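Local coordinates for phenol hydroxylase component phL (Pseudomonas stutzeri, PDB 3U52), which probably forms the helical, non-catalytic beta subunit of a bacterial multicomponent phenol hydroxylase, packing beside the subunit that carries the diiron site, at residues 38-43 with 145-150; 97-102 with 247-252; 118-123 with 169-174; 219-224 with 315-320; 281-286 with 324-329. One frame throughout, in Å; residues are numbered along the deposited sequence.

Interaction 1: residues 38-43 with 145-150; sequences DIEAKT and TATTVS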
# COMPACT_ATOMS: atom_id res chain seq x y z
N ASP D 38 -6.58 -1.56 26.72
CA ASP D 38 -5.53 -1.26 27.75
C ASP D 38 -4.43 -0.32 27.27
O ASP D 38 -3.33 -0.38 27.73
CB ASP D 38 -4.89 -2.54 28.25
CG ASP D 38 -5.91 -3.52 28.76
OD1 ASP D 38 -6.77 -3.07 29.54
OD2 ASP D 38 -5.90 -4.70 28.34
N ILE D 39 -4.76 0.55 26.34
CA ILE D 39 -3.78 1.41 25.75
C ILE D 39 -3.79 2.79 26.48
O ILE D 39 -2.82 3.55 26.42
CB ILE D 39 -4.15 1.44 24.27
CG1 ILE D 39 -2.99 1.02 23.41
CG2 ILE D 39 -4.96 2.60 23.85
CD1 ILE D 39 -3.09 -0.42 23.15
N GLU D 40 -4.88 3.07 27.18
CA GLU D 40 -5.05 4.35 27.88
C GLU D 40 -4.34 4.36 29.24
O GLU D 40 -3.99 3.28 29.76
CB GLU D 40 -6.54 4.68 28.05
CG GLU D 40 -7.25 3.85 29.09
CD GLU D 40 -7.67 2.44 28.62
OE1 GLU D 40 -8.03 1.65 29.49
OE2 GLU D 40 -7.64 2.11 27.41
N ALA D 41 -4.08 5.56 29.77
CA ALA D 41 -3.54 5.72 31.16
C ALA D 41 -4.62 5.36 32.13
O ALA D 41 -5.79 5.74 31.93
CB ALA D 41 -3.05 7.16 31.42
N LYS D 42 -4.23 4.64 33.19
CA LYS D 42 -5.18 4.13 34.19
C LYS D 42 -4.93 4.58 35.63
O LYS D 42 -5.86 4.58 36.45
CB LYS D 42 -5.18 2.61 34.14
CG LYS D 42 -5.78 2.05 32.83
CD LYS D 42 -5.50 0.57 32.76
CE LYS D 42 -6.37 -0.08 31.68
NZ LYS D 42 -6.07 -1.54 31.68
N THR D 43 -3.70 4.92 35.96
CA THR D 43 -3.40 5.18 37.37
C THR D 43 -2.23 6.15 37.56
O THR D 43 -1.58 6.57 36.57
CB THR D 43 -3.16 3.86 38.13
OG1 THR D 43 -3.07 4.15 39.54
CG2 THR D 43 -1.87 3.12 37.65
N THR D 145 -13.67 5.67 30.35
CA THR D 145 -12.28 5.29 30.61
C THR D 145 -11.72 4.26 29.58
O THR D 145 -10.57 4.35 29.16
CB THR D 145 -12.05 4.81 32.09
OG1 THR D 145 -13.02 3.81 32.40
CG2 THR D 145 -12.21 5.96 33.06
N ALA D 146 -12.53 3.30 29.16
CA ALA D 146 -12.04 2.23 28.29
C ALA D 146 -11.94 2.74 26.85
O ALA D 146 -12.84 3.42 26.34
CB ALA D 146 -12.99 1.07 28.36
N THR D 147 -10.83 2.44 26.19
CA THR D 147 -10.64 2.79 24.75
C THR D 147 -11.73 2.21 23.86
O THR D 147 -12.17 2.88 22.96
CB THR D 147 -9.23 2.42 24.23
OG1 THR D 147 -8.31 3.24 24.92
CG2 THR D 147 -9.10 2.70 22.71
N THR D 148 -12.20 1.00 24.17
CA THR D 148 -13.27 0.34 23.39
C THR D 148 -14.53 1.18 23.45
O THR D 148 -15.27 1.26 22.48
CB THR D 148 -13.60 -1.10 23.89
OG1 THR D 148 -13.90 -1.07 25.30
CG2 THR D 148 -12.46 -2.09 23.66
N VAL D 149 -14.78 1.81 24.60
CA VAL D 149 -16.00 2.63 24.76
C VAL D 149 -15.80 4.03 24.21
O VAL D 149 -16.62 4.51 23.45
CB VAL D 149 -16.42 2.66 26.25
CG1 VAL D 149 -17.60 3.62 26.45
CG2 VAL D 149 -16.72 1.21 26.73
N SER D 150 -14.70 4.70 24.56
CA SER D 150 -14.52 6.08 24.05
C SER D 150 -14.36 6.15 22.50
O SER D 150 -14.85 7.08 21.85
CB SER D 150 -13.35 6.76 24.77
OG SER D 150 -12.15 6.01 24.51

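Interaction 2: residues 97-102 with 247-252; sequences TSFGFC and SMLTEF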
# COMPACT_ATOMS: atom_id res chain seq x y z
N THR D 97 -22.43 11.11 -4.87
CA THR D 97 -22.96 10.89 -6.21
C THR D 97 -24.48 11.13 -6.25
O THR D 97 -24.97 11.70 -7.21
CB THR D 97 -22.56 9.47 -6.65
OG1 THR D 97 -21.22 9.57 -7.16
CG2 THR D 97 -23.44 8.95 -7.71
N SER D 98 -25.20 10.74 -5.20
CA SER D 98 -26.66 11.02 -5.11
C SER D 98 -26.95 12.51 -4.99
O SER D 98 -27.88 12.99 -5.60
CB SER D 98 -27.30 10.25 -3.99
OG SER D 98 -27.12 8.88 -4.26
N PHE D 99 -26.15 13.23 -4.19
CA PHE D 99 -26.22 14.70 -4.13
C PHE D 99 -25.95 15.39 -5.46
O PHE D 99 -26.67 16.32 -5.83
CB PHE D 99 -25.31 15.27 -2.98
CG PHE D 99 -26.01 15.32 -1.66
CD1 PHE D 99 -26.11 14.18 -0.88
CD2 PHE D 99 -26.64 16.49 -1.24
CE1 PHE D 99 -26.81 14.19 0.33
CE2 PHE D 99 -27.35 16.52 -0.04
CZ PHE D 99 -27.44 15.38 0.74
N GLY D 100 -24.92 14.96 -6.17
CA GLY D 100 -24.61 15.54 -7.49
C GLY D 100 -25.74 15.32 -8.50
O GLY D 100 -26.06 16.21 -9.25
N PHE D 101 -26.31 14.13 -8.50
CA PHE D 101 -27.45 13.75 -9.35
C PHE D 101 -28.71 14.61 -9.07
O PHE D 101 -29.35 15.07 -9.98
CB PHE D 101 -27.72 12.28 -9.06
CG PHE D 101 -28.80 11.66 -9.88
CD1 PHE D 101 -28.51 11.08 -11.13
CD2 PHE D 101 -30.09 11.55 -9.38
CE1 PHE D 101 -29.50 10.43 -11.86
CE2 PHE D 101 -31.09 10.92 -10.10
CZ PHE D 101 -30.80 10.35 -11.33
N CYS D 102 -29.04 14.84 -7.79
CA CYS D 102 -30.21 15.66 -7.45
C CYS D 102 -29.97 17.13 -7.81
O CYS D 102 -30.85 17.80 -8.32
CB CYS D 102 -30.58 15.50 -5.98
SG CYS D 102 -31.14 13.82 -5.54
N SER D 247 -35.51 10.77 -0.57
CA SER D 247 -35.11 9.43 -0.11
C SER D 247 -33.70 9.02 -0.51
O SER D 247 -33.04 8.28 0.20
CB SER D 247 -36.04 8.37 -0.67
OG SER D 247 -37.26 8.30 0.02
N MET D 248 -33.26 9.44 -1.68
CA MET D 248 -31.95 9.04 -2.12
C MET D 248 -30.92 9.84 -1.35
O MET D 248 -29.77 9.39 -1.19
CB MET D 248 -31.79 9.17 -3.65
CG MET D 248 -31.86 10.58 -4.22
SD MET D 248 -31.69 10.55 -6.07
CE MET D 248 -33.32 10.08 -6.60
N LEU D 249 -31.32 11.01 -0.85
CA LEU D 249 -30.41 11.83 -0.02
C LEU D 249 -30.28 11.37 1.42
O LEU D 249 -29.32 11.71 2.10
CB LEU D 249 -30.78 13.31 -0.12
CG LEU D 249 -30.91 13.82 -1.57
CD1 LEU D 249 -31.32 15.30 -1.56
CD2 LEU D 249 -29.56 13.64 -2.32
N THR D 250 -31.21 10.57 1.90
CA THR D 250 -31.20 10.16 3.30
C THR D 250 -30.86 8.69 3.43
O THR D 250 -31.05 8.09 4.49
CB THR D 250 -32.58 10.45 3.94
OG1 THR D 250 -33.58 9.82 3.14
CG2 THR D 250 -32.87 11.99 3.96
N GLU D 251 -30.37 8.08 2.35
CA GLU D 251 -30.07 6.66 2.44
C GLU D 251 -28.84 6.49 3.34
O GLU D 251 -28.71 5.51 4.04
CB GLU D 251 -29.86 6.03 1.03
CG GLU D 251 -29.74 4.47 0.99
CD GLU D 251 -31.02 3.67 1.35
OE1 GLU D 251 -32.15 4.21 1.40
OE2 GLU D 251 -30.89 2.45 1.58
N PHE D 252 -27.92 7.44 3.31
CA PHE D 252 -26.79 7.39 4.20
C PHE D 252 -27.28 7.16 5.66
O PHE D 252 -26.77 6.29 6.38
CB PHE D 252 -25.96 8.68 4.07
CG PHE D 252 -24.71 8.68 4.91
CD1 PHE D 252 -23.47 8.29 4.34
CD2 PHE D 252 -24.75 9.06 6.26
CE1 PHE D 252 -22.27 8.29 5.12
CE2 PHE D 252 -23.57 9.06 7.07
CZ PHE D 252 -22.33 8.65 6.50

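Interaction 3: residues 118-123 with 169-174; sequences QLLRLL and RIALMI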
# COMPACT_ATOMS: atom_id res chain seq x y z
N GLN D 118 -42.07 22.49 3.58
CA GLN D 118 -42.25 21.27 4.36
C GLN D 118 -40.91 20.58 4.67
O GLN D 118 -40.76 20.02 5.73
CB GLN D 118 -43.16 20.26 3.65
CG GLN D 118 -44.67 20.59 3.67
CD GLN D 118 -45.53 19.50 3.01
OE1 GLN D 118 -45.46 19.28 1.80
NE2 GLN D 118 -46.36 18.82 3.81
N LEU D 119 -39.97 20.60 3.73
CA LEU D 119 -38.63 20.03 4.02
C LEU D 119 -37.84 20.89 4.98
O LEU D 119 -37.18 20.38 5.88
CB LEU D 119 -37.84 19.83 2.74
CG LEU D 119 -38.40 18.81 1.74
CD1 LEU D 119 -37.50 18.73 0.54
CD2 LEU D 119 -38.61 17.42 2.37
N LEU D 120 -37.90 22.20 4.77
CA LEU D 120 -37.21 23.14 5.63
C LEU D 120 -37.75 23.11 7.06
O LEU D 120 -37.05 23.46 8.02
CB LEU D 120 -37.32 24.54 5.06
CG LEU D 120 -36.61 24.75 3.73
CD1 LEU D 120 -36.61 26.23 3.33
CD2 LEU D 120 -35.18 24.15 3.82
N ARG D 121 -39.02 22.70 7.18
CA ARG D 121 -39.73 22.73 8.46
C ARG D 121 -39.72 21.38 9.17
O ARG D 121 -39.66 21.33 10.40
CB ARG D 121 -41.18 23.25 8.28
CG ARG D 121 -42.00 23.24 9.57
CD ARG D 121 -43.36 23.96 9.40
NE ARG D 121 -44.01 24.14 10.70
CZ ARG D 121 -45.04 23.42 11.16
NH1 ARG D 121 -45.60 22.45 10.41
NH2 ARG D 121 -45.53 23.69 12.36
N LEU D 122 -39.79 20.29 8.41
CA LEU D 122 -39.93 18.97 9.03
C LEU D 122 -38.61 18.19 9.10
O LEU D 122 -38.41 17.43 10.04
CB LEU D 122 -40.99 18.15 8.29
CG LEU D 122 -42.37 18.82 8.29
CD1 LEU D 122 -43.34 17.99 7.45
CD2 LEU D 122 -42.87 18.99 9.73
N LEU D 123 -37.74 18.41 8.12
CA LEU D 123 -36.51 17.61 7.93
C LEU D 123 -35.24 18.38 8.29
O LEU D 123 -34.46 17.95 9.13
CB LEU D 123 -36.41 17.07 6.48
CG LEU D 123 -35.21 16.14 6.22
CD1 LEU D 123 -35.32 14.91 7.12
CD2 LEU D 123 -35.15 15.74 4.77
N ARG D 169 -26.94 20.37 3.43
CA ARG D 169 -26.79 20.46 1.99
C ARG D 169 -28.09 20.33 1.23
O ARG D 169 -28.24 20.87 0.14
CB ARG D 169 -25.82 19.40 1.51
CG ARG D 169 -24.37 19.82 1.78
CD ARG D 169 -23.59 19.32 0.61
NE ARG D 169 -22.79 18.23 1.06
CZ ARG D 169 -22.31 17.26 0.30
NH1 ARG D 169 -22.61 17.13 -1.00
NH2 ARG D 169 -21.56 16.37 0.91
N ILE D 170 -29.03 19.59 1.77
CA ILE D 170 -30.36 19.54 1.18
C ILE D 170 -30.93 20.96 1.13
O ILE D 170 -31.47 21.39 0.11
CB ILE D 170 -31.28 18.66 2.03
CG1 ILE D 170 -30.85 17.18 1.90
CG2 ILE D 170 -32.74 18.91 1.65
CD1 ILE D 170 -31.72 16.22 2.64
N ALA D 171 -30.77 21.71 2.22
CA ALA D 171 -31.28 23.08 2.24
C ALA D 171 -30.53 23.94 1.26
O ALA D 171 -31.15 24.76 0.56
CB ALA D 171 -31.19 23.65 3.62
N LEU D 172 -29.20 23.75 1.17
CA LEU D 172 -28.38 24.47 0.22
C LEU D 172 -28.76 24.15 -1.21
O LEU D 172 -28.64 25.00 -2.10
CB LEU D 172 -26.89 24.21 0.45
CG LEU D 172 -26.37 24.93 1.69
CD1 LEU D 172 -24.89 24.60 1.98
CD2 LEU D 172 -26.56 26.48 1.59
N MET D 173 -29.19 22.91 -1.44
CA MET D 173 -29.65 22.53 -2.74
C MET D 173 -30.91 23.32 -3.05
O MET D 173 -31.03 23.86 -4.12
CB MET D 173 -29.95 21.03 -2.80
CG MET D 173 -29.88 20.52 -4.20
SD MET D 173 -30.14 18.76 -4.33
CE MET D 173 -28.83 18.13 -3.29
N ILE D 174 -31.84 23.39 -2.09
CA ILE D 174 -33.11 24.11 -2.27
C ILE D 174 -32.94 25.60 -2.51
O ILE D 174 -33.71 26.17 -3.31
CB ILE D 174 -34.05 23.89 -1.07
CG1 ILE D 174 -34.56 22.46 -1.07
CG2 ILE D 174 -35.20 24.92 -1.08
CD1 ILE D 174 -35.26 22.02 0.20

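Interaction 4: residues 219-224 with 315-320; sequences NILIDG and AELSAR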
# COMPACT_ATOMS: atom_id res chain seq x y z
N ASN D 219 -28.08 7.98 22.53
CA ASN D 219 -27.76 6.96 21.55
C ASN D 219 -28.76 5.81 21.48
O ASN D 219 -28.79 5.11 20.47
CB ASN D 219 -26.30 6.45 21.73
CG ASN D 219 -25.25 7.57 21.49
OD1 ASN D 219 -24.33 7.76 22.30
ND2 ASN D 219 -25.40 8.34 20.42
N ILE D 220 -29.58 5.62 22.54
CA ILE D 220 -30.63 4.59 22.55
C ILE D 220 -32.03 5.23 22.49
O ILE D 220 -32.79 5.00 21.54
CB ILE D 220 -30.58 3.63 23.84
CG1 ILE D 220 -29.17 3.08 24.16
CG2 ILE D 220 -31.63 2.48 23.72
CD1 ILE D 220 -28.47 2.46 22.98
N LEU D 221 -32.37 6.03 23.50
CA LEU D 221 -33.75 6.56 23.61
C LEU D 221 -34.14 7.59 22.53
O LEU D 221 -35.13 7.40 21.83
CB LEU D 221 -34.05 7.08 25.01
CG LEU D 221 -33.85 6.13 26.21
CD1 LEU D 221 -34.14 6.91 27.51
CD2 LEU D 221 -34.62 4.78 26.14
N ILE D 222 -33.38 8.66 22.36
CA ILE D 222 -33.74 9.64 21.33
C ILE D 222 -33.58 9.05 19.90
O ILE D 222 -34.53 9.01 19.12
CB ILE D 222 -32.93 10.94 21.50
CG1 ILE D 222 -33.39 11.69 22.78
CG2 ILE D 222 -33.14 11.84 20.30
CD1 ILE D 222 -32.38 12.69 23.28
N ASP D 223 -32.39 8.53 19.60
CA ASP D 223 -32.10 7.98 18.28
C ASP D 223 -32.98 6.78 17.95
O ASP D 223 -33.37 6.61 16.81
CB ASP D 223 -30.61 7.58 18.18
CG ASP D 223 -29.66 8.80 18.21
OD1 ASP D 223 -30.11 9.98 18.28
OD2 ASP D 223 -28.42 8.58 18.19
N GLY D 224 -33.28 5.95 18.94
CA GLY D 224 -34.02 4.73 18.71
C GLY D 224 -35.50 4.92 18.44
O GLY D 224 -36.20 3.96 18.08
N ALA D 315 -43.10 1.47 20.17
CA ALA D 315 -43.31 0.05 20.40
C ALA D 315 -42.06 -0.71 19.97
O ALA D 315 -41.64 -1.63 20.65
CB ALA D 315 -44.53 -0.46 19.60
N GLU D 316 -41.49 -0.32 18.84
CA GLU D 316 -40.22 -0.90 18.37
C GLU D 316 -39.06 -0.71 19.38
O GLU D 316 -38.37 -1.68 19.73
CB GLU D 316 -39.89 -0.40 16.96
CG GLU D 316 -40.95 -0.81 15.90
CD GLU D 316 -40.82 -0.03 14.56
OE1 GLU D 316 -41.76 -0.07 13.72
OE2 GLU D 316 -39.77 0.62 14.35
N LEU D 317 -38.88 0.51 19.90
CA LEU D 317 -37.92 0.73 21.00
C LEU D 317 -38.21 -0.12 22.25
O LEU D 317 -37.30 -0.65 22.89
CB LEU D 317 -37.85 2.22 21.38
CG LEU D 317 -36.90 2.57 22.54
CD1 LEU D 317 -35.46 2.22 22.13
CD2 LEU D 317 -37.02 4.06 22.97
N SER D 318 -39.49 -0.25 22.60
CA SER D 318 -39.91 -1.08 23.74
C SER D 318 -39.48 -2.55 23.61
O SER D 318 -38.96 -3.14 24.57
CB SER D 318 -41.42 -1.01 23.93
OG SER D 318 -41.75 -1.46 25.22
N ALA D 319 -39.72 -3.11 22.41
CA ALA D 319 -39.35 -4.49 22.06
C ALA D 319 -37.86 -4.65 22.19
O ALA D 319 -37.38 -5.65 22.73
CB ALA D 319 -39.79 -4.84 20.65
N ARG D 320 -37.14 -3.65 21.68
CA ARG D 320 -35.67 -3.62 21.78
C ARG D 320 -35.21 -3.62 23.25
O ARG D 320 -34.39 -4.42 23.62
CB ARG D 320 -35.13 -2.43 20.97
CG ARG D 320 -33.62 -2.16 21.01
CD ARG D 320 -33.28 -0.95 20.10
NE ARG D 320 -31.86 -0.59 20.22
CZ ARG D 320 -31.32 0.53 19.76
NH1 ARG D 320 -32.07 1.42 19.13
NH2 ARG D 320 -30.02 0.75 19.93
O HOH W 1 -35.29 1.23 18.42

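Interaction 5: residues 281-286 with 324-329; sequences LLQKWI and FELQSR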
# COMPACT_ATOMS: atom_id res chain seq x y z
N LEU D 281 -30.68 1.01 37.90
CA LEU D 281 -30.27 2.36 37.52
C LEU D 281 -30.73 2.71 36.10
O LEU D 281 -31.28 3.78 35.86
CB LEU D 281 -28.75 2.47 37.62
CG LEU D 281 -28.09 3.67 38.29
CD1 LEU D 281 -26.66 3.80 37.76
CD2 LEU D 281 -28.88 4.98 38.12
N LEU D 282 -30.52 1.79 35.16
CA LEU D 282 -30.94 2.00 33.79
C LEU D 282 -32.44 2.19 33.70
O LEU D 282 -32.93 3.06 32.98
CB LEU D 282 -30.48 0.83 32.89
CG LEU D 282 -28.97 0.59 32.64
CD1 LEU D 282 -28.76 -0.61 31.74
CD2 LEU D 282 -28.34 1.80 32.00
N GLN D 283 -33.21 1.38 34.44
CA GLN D 283 -34.67 1.52 34.40
C GLN D 283 -35.12 2.93 34.88
O GLN D 283 -36.07 3.53 34.37
CB GLN D 283 -35.34 0.43 35.25
CG GLN D 283 -36.83 0.42 35.06
CD GLN D 283 -37.22 0.06 33.65
OE1 GLN D 283 -36.92 -1.04 33.17
NE2 GLN D 283 -37.90 0.98 32.97
N LYS D 284 -34.46 3.42 35.91
CA LYS D 284 -34.78 4.73 36.48
C LYS D 284 -34.55 5.80 35.39
O LYS D 284 -35.43 6.66 35.16
CB LYS D 284 -33.89 4.94 37.71
CG LYS D 284 -33.89 6.34 38.31
CD LYS D 284 -32.73 6.44 39.32
CE LYS D 284 -32.10 7.84 39.32
NZ LYS D 284 -31.11 8.00 40.44
N TRP D 285 -33.42 5.70 34.67
CA TRP D 285 -33.13 6.69 33.61
C TRP D 285 -34.11 6.57 32.46
O TRP D 285 -34.59 7.58 32.01
CB TRP D 285 -31.68 6.63 33.12
CG TRP D 285 -30.67 7.04 34.12
CD1 TRP D 285 -30.81 7.94 35.14
CD2 TRP D 285 -29.32 6.56 34.19
NE1 TRP D 285 -29.63 8.04 35.86
CE2 TRP D 285 -28.70 7.21 35.29
CE3 TRP D 285 -28.57 5.64 33.43
CZ2 TRP D 285 -27.37 6.96 35.65
CZ3 TRP D 285 -27.25 5.41 33.78
CH2 TRP D 285 -26.66 6.05 34.90
N ILE D 286 -34.46 5.34 32.04
CA ILE D 286 -35.50 5.18 30.99
C ILE D 286 -36.87 5.80 31.42
O ILE D 286 -37.55 6.45 30.64
CB ILE D 286 -35.69 3.68 30.62
CG1 ILE D 286 -34.41 3.11 29.99
CG2 ILE D 286 -36.90 3.45 29.72
CD1 ILE D 286 -34.32 1.61 30.09
N PHE D 324 -32.91 -6.41 26.90
CA PHE D 324 -31.95 -6.12 27.97
C PHE D 324 -32.54 -6.30 29.35
O PHE D 324 -31.88 -5.97 30.34
CB PHE D 324 -31.39 -4.69 27.87
CG PHE D 324 -31.06 -4.25 26.48
CD1 PHE D 324 -31.51 -3.02 26.02
CD2 PHE D 324 -30.32 -5.05 25.62
CE1 PHE D 324 -31.23 -2.60 24.74
CE2 PHE D 324 -30.03 -4.64 24.34
CZ PHE D 324 -30.48 -3.41 23.90
N GLU D 325 -33.76 -6.83 29.41
CA GLU D 325 -34.50 -7.03 30.65
C GLU D 325 -34.87 -5.65 31.18
O GLU D 325 -34.66 -5.37 32.37
CB GLU D 325 -33.67 -7.80 31.72
CG GLU D 325 -33.25 -9.26 31.38
CD GLU D 325 -31.91 -9.68 32.08
OE1 GLU D 325 -31.96 -10.51 33.03
OE2 GLU D 325 -30.82 -9.17 31.68
N LEU D 326 -35.36 -4.78 30.30
CA LEU D 326 -35.72 -3.42 30.69
C LEU D 326 -37.06 -3.05 30.09
O LEU D 326 -37.47 -3.62 29.09
CB LEU D 326 -34.66 -2.40 30.25
CG LEU D 326 -33.25 -2.47 30.85
CD1 LEU D 326 -32.26 -1.69 30.00
CD2 LEU D 326 -33.25 -1.96 32.28
N GLN D 327 -37.72 -2.07 30.69
CA GLN D 327 -39.10 -1.76 30.35
C GLN D 327 -39.28 -0.36 29.82
O GLN D 327 -38.65 0.58 30.30
CB GLN D 327 -39.99 -1.93 31.58
CG GLN D 327 -41.45 -2.21 31.27
CD GLN D 327 -41.84 -3.68 31.47
OE1 GLN D 327 -41.57 -4.54 30.61
NE2 GLN D 327 -42.51 -3.96 32.60
N SER D 328 -40.13 -0.24 28.81
CA SER D 328 -40.67 1.05 28.38
C SER D 328 -42.14 0.87 27.99
O SER D 328 -42.58 -0.23 27.60
CB SER D 328 -39.84 1.69 27.26
OG SER D 328 -40.20 1.25 25.96
N ARG D 329 -42.89 1.96 28.10
CA ARG D 329 -44.34 1.92 28.02
C ARG D 329 -44.92 2.13 26.61
O ARG D 329 -45.82 2.97 26.43
CB ARG D 329 -44.94 2.90 29.05
CG ARG D 329 -44.04 3.09 30.31
CD ARG D 329 -43.33 4.46 30.34
NE ARG D 329 -44.06 5.44 31.16
CZ ARG D 329 -45.21 6.04 30.83
NH1 ARG D 329 -45.80 5.79 29.66
NH2 ARG D 329 -45.75 6.89 31.69

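Interaction 1: residues 38-43 with 145-150
Glu40 reaches Thr147 because its side chain folds back on itself: CG lies between the backbone N and the carbonyl carbon (chi1 73°), and a second bend at chi2 (-80°) swings the carboxylate round toward the start of helix 147-175. On the threonine, OG1 stands beside its own backbone N, and the hydroxyl and the amide can both address the same acceptor. Thr147 OG1 donates to Glu40 OE2 at 2.8 Å, meeting that oxygen on its anti side and 26° out of the carboxylate plane. Thr147 N adds a weak bond to Glu40 OE2 at 3.4 Å. The aliphatic part of the glutamate touches as well, with Glu40 CG 3.4 Å from Thr145 O, and Ile39 CG2 comes up to Thr147 OG1 at 3.6 Å. A polar side chain of another protein's chain also hydrogen-bonds Thr147 OG1, which places this contact at a subunit interface. Within 38-43, Lys42 NZ and Asp38 OD1 form a salt bridge of 2.7 Å, and Arg23 takes the other carboxylate oxygen of Asp38. Ala146 is the N-cap residue and Thr147 opens the first turn, where the amides gather. A buried carboxylate here is therefore likely to be stabilised as the anion by the helix end, tying a loop without regular structure to the beginning of a long helix.

Interaction 2: residues 97-102 with 247-252
Leu249 carries this contact against Phe99, Ser98 and Cys102, and its atoms meet them in turn. Leu249 CB starts beside the ring, 4.0 Å from Phe99 CZ. With the next carbon set beside the backbone N (chi1 -52°), CG passes the sulfur of Cys102, and the CD2 methyl then enters the notch between Phe99 and Cys102. There Leu249 CD2 lies 3.6 Å from Cys102 SG and 3.7 Å from Ser98 O. Leu249 CD2 is also a CH-pi donor over the centre of the Phe99 ring, 3.8 Å from the centroid and only 11° off the normal. Met248, its CG between the backbone N and the carbonyl carbon (chi1 66°) and the chain straight at chi2, brings SD to 3.4 Å from Cys102 SG and 3.8 Å from Phe101 CD2, an oblique Met-aromatic contact. The ring of Phe99 is shared with helix 147-175, where Arg169 makes a cation-pi contact with it and Tyr166 meets it ring to ring. Replacing Phe99 with an alanine would probably open a gap between helices 81-105 and 246-249, with the Leu249 methyl left without its aromatic face and Arg169 without its cation-pi partner. Met248 also packs on Met248 of the second copy of this protein, so the contact lies close to the dimer interface. No hydrogen bond joins the two segments; they are held by methyl, sulfur and ring surfaces, whose grip depends on shape and burial.

Interaction 3: residues 118-123 with 169-174
This is an apolar contact between two nearly antiparallel helices, 113-122 and 147-175, with Leu119, Leu120 and Leu123 of residues 118-123 facing Ile170, Ala171 and Ile174. The local axes come within 10.6 Å at 155° between their directions, and the side chains span that distance by their methyl ends. At one end Leu119 CD1 meets Ile174 CD1 at 4.0 Å. In the middle Leu120 CD2 is shared: it rests 4.0 Å from Ala171 CB and 4.2 Å from Ile174 CD1, the small alanine letting the leucine lie close to the opposing backbone. The pairs run in reverse order along the two segments, as an antiparallel pair requires, within an all-helical architecture consistent with the ferritin-like bundle of bacterial multicomponent monooxygenases. At the other end Leu123 puts CG anti to its backbone N (chi1 -176°). That torsion carries Leu123 CD2 to Ile170 CD1 at 4.1 Å, the two side chains crossing at about a right angle. Further helices close over the pair: Ala181 and Glu184 of helix 180-191 touch Leu120, and Val230 of helix 211-240 touches Leu123, whose side chain lies about 11 Å from a bound xenon.

Interaction 4: residues 219-224 with 315-320
Gly224 and Leu317 bring their CA atoms to 6.0 Å where helices 211-240 and 307-322 run nearly antiparallel, the local axes 155° apart in direction and 10.3 Å apart at closest approach. Residues 219-222 make a wider pi-type turn just ahead of this glycine, whose bare CA lets the two backbones close up. Leu317, its CG pointing away from its own N (chi1 179°), forks over the turn. Leu317 CD1 sits 3.9 Å from Ile220 O, while Leu317 CD2 touches Leu221 CD2 at 4.0 Å. One turn on, Arg320 stretches out in an extended chain beside Gly224 and lays one face of its guanidinium over Ile220 CG2. Arg320 NH2 lies 3.8 Å from Ile220 CD1. A water in the plane of the guanidinium, at its edge, accepts from Arg320 NH1 at 3.3 Å and donates to Gly224 O at 2.9 Å, linking the helices through a polar bridge next to the apolar one. The NE of Arg320 is held by Asn265 of helix 251-274. The arginine also packs on Tyr257, which with Tyr227 and Asp232 lines a xenon pocket. Beside that pocket, the antiparallel pair is part of an all-helical bundle consistent with the ferritin-like fold of this family.

Interaction 5: residues 281-286 with 324-329
Gln283 lays its amide alongside the backbone of Gln327 and bonds to both of its polar atoms. The chain leaves CB on the far side from N and turns at chi2 (64°), which presents the two ends of the amide to the extended residue. Gln327 N donates to Gln283 OE1 at 2.8 Å, in the carbonyl plane and on a lone pair. Gln283 NE2 returns an almost straight bond (176°) to Gln327 O, also 2.8 Å long, tilted 27° from that carbonyl plane. Asp287 holds NE2 as well, which helps fix the rotation of the amide. Next to this pairing Leu326 packs on the helix: Leu326 CD2 is 4.0 Å from Leu282 CB, and Leu326 CD1 is 3.9 Å from Ile286 CD1. Ile286 CG2 lies farther along, 3.4 Å from Gln327 O. With an alanine in place of Gln283, the N and O of Gln327 would probably be left without these mates and the tail less firmly fixed to helix 276-302. Glu325, at positive phi, is the C-prime residue of the Schellman motif that ends helix 307-322, with Leu326 N bonded to Leu321 O; the reversal sends the C-terminal tail along the neighbouring helix.

Overall arrangement
Interactions 2 and 3 sit on the same side of the chain's centre and touch where Phe99 and Cys102 meet Met173, and both are apolar. Interactions 4 and 5 adjoin too, through Leu221 with Ile286 and a probable hydrogen bond from Ser318 to Ser328. There the chemistry is mixed: a bridging water in one, a paired amide in the other. Interaction 4 lies nearest the centre of the chain, about 12 Å from it; interaction 5 fixes the C-terminal tail, with Gln327 exposed. Interaction 1 stands apart, its centre about 40 Å from that of interaction 3, although both use helix 147-175. It is buried at a subunit interface and relies on a carboxylate.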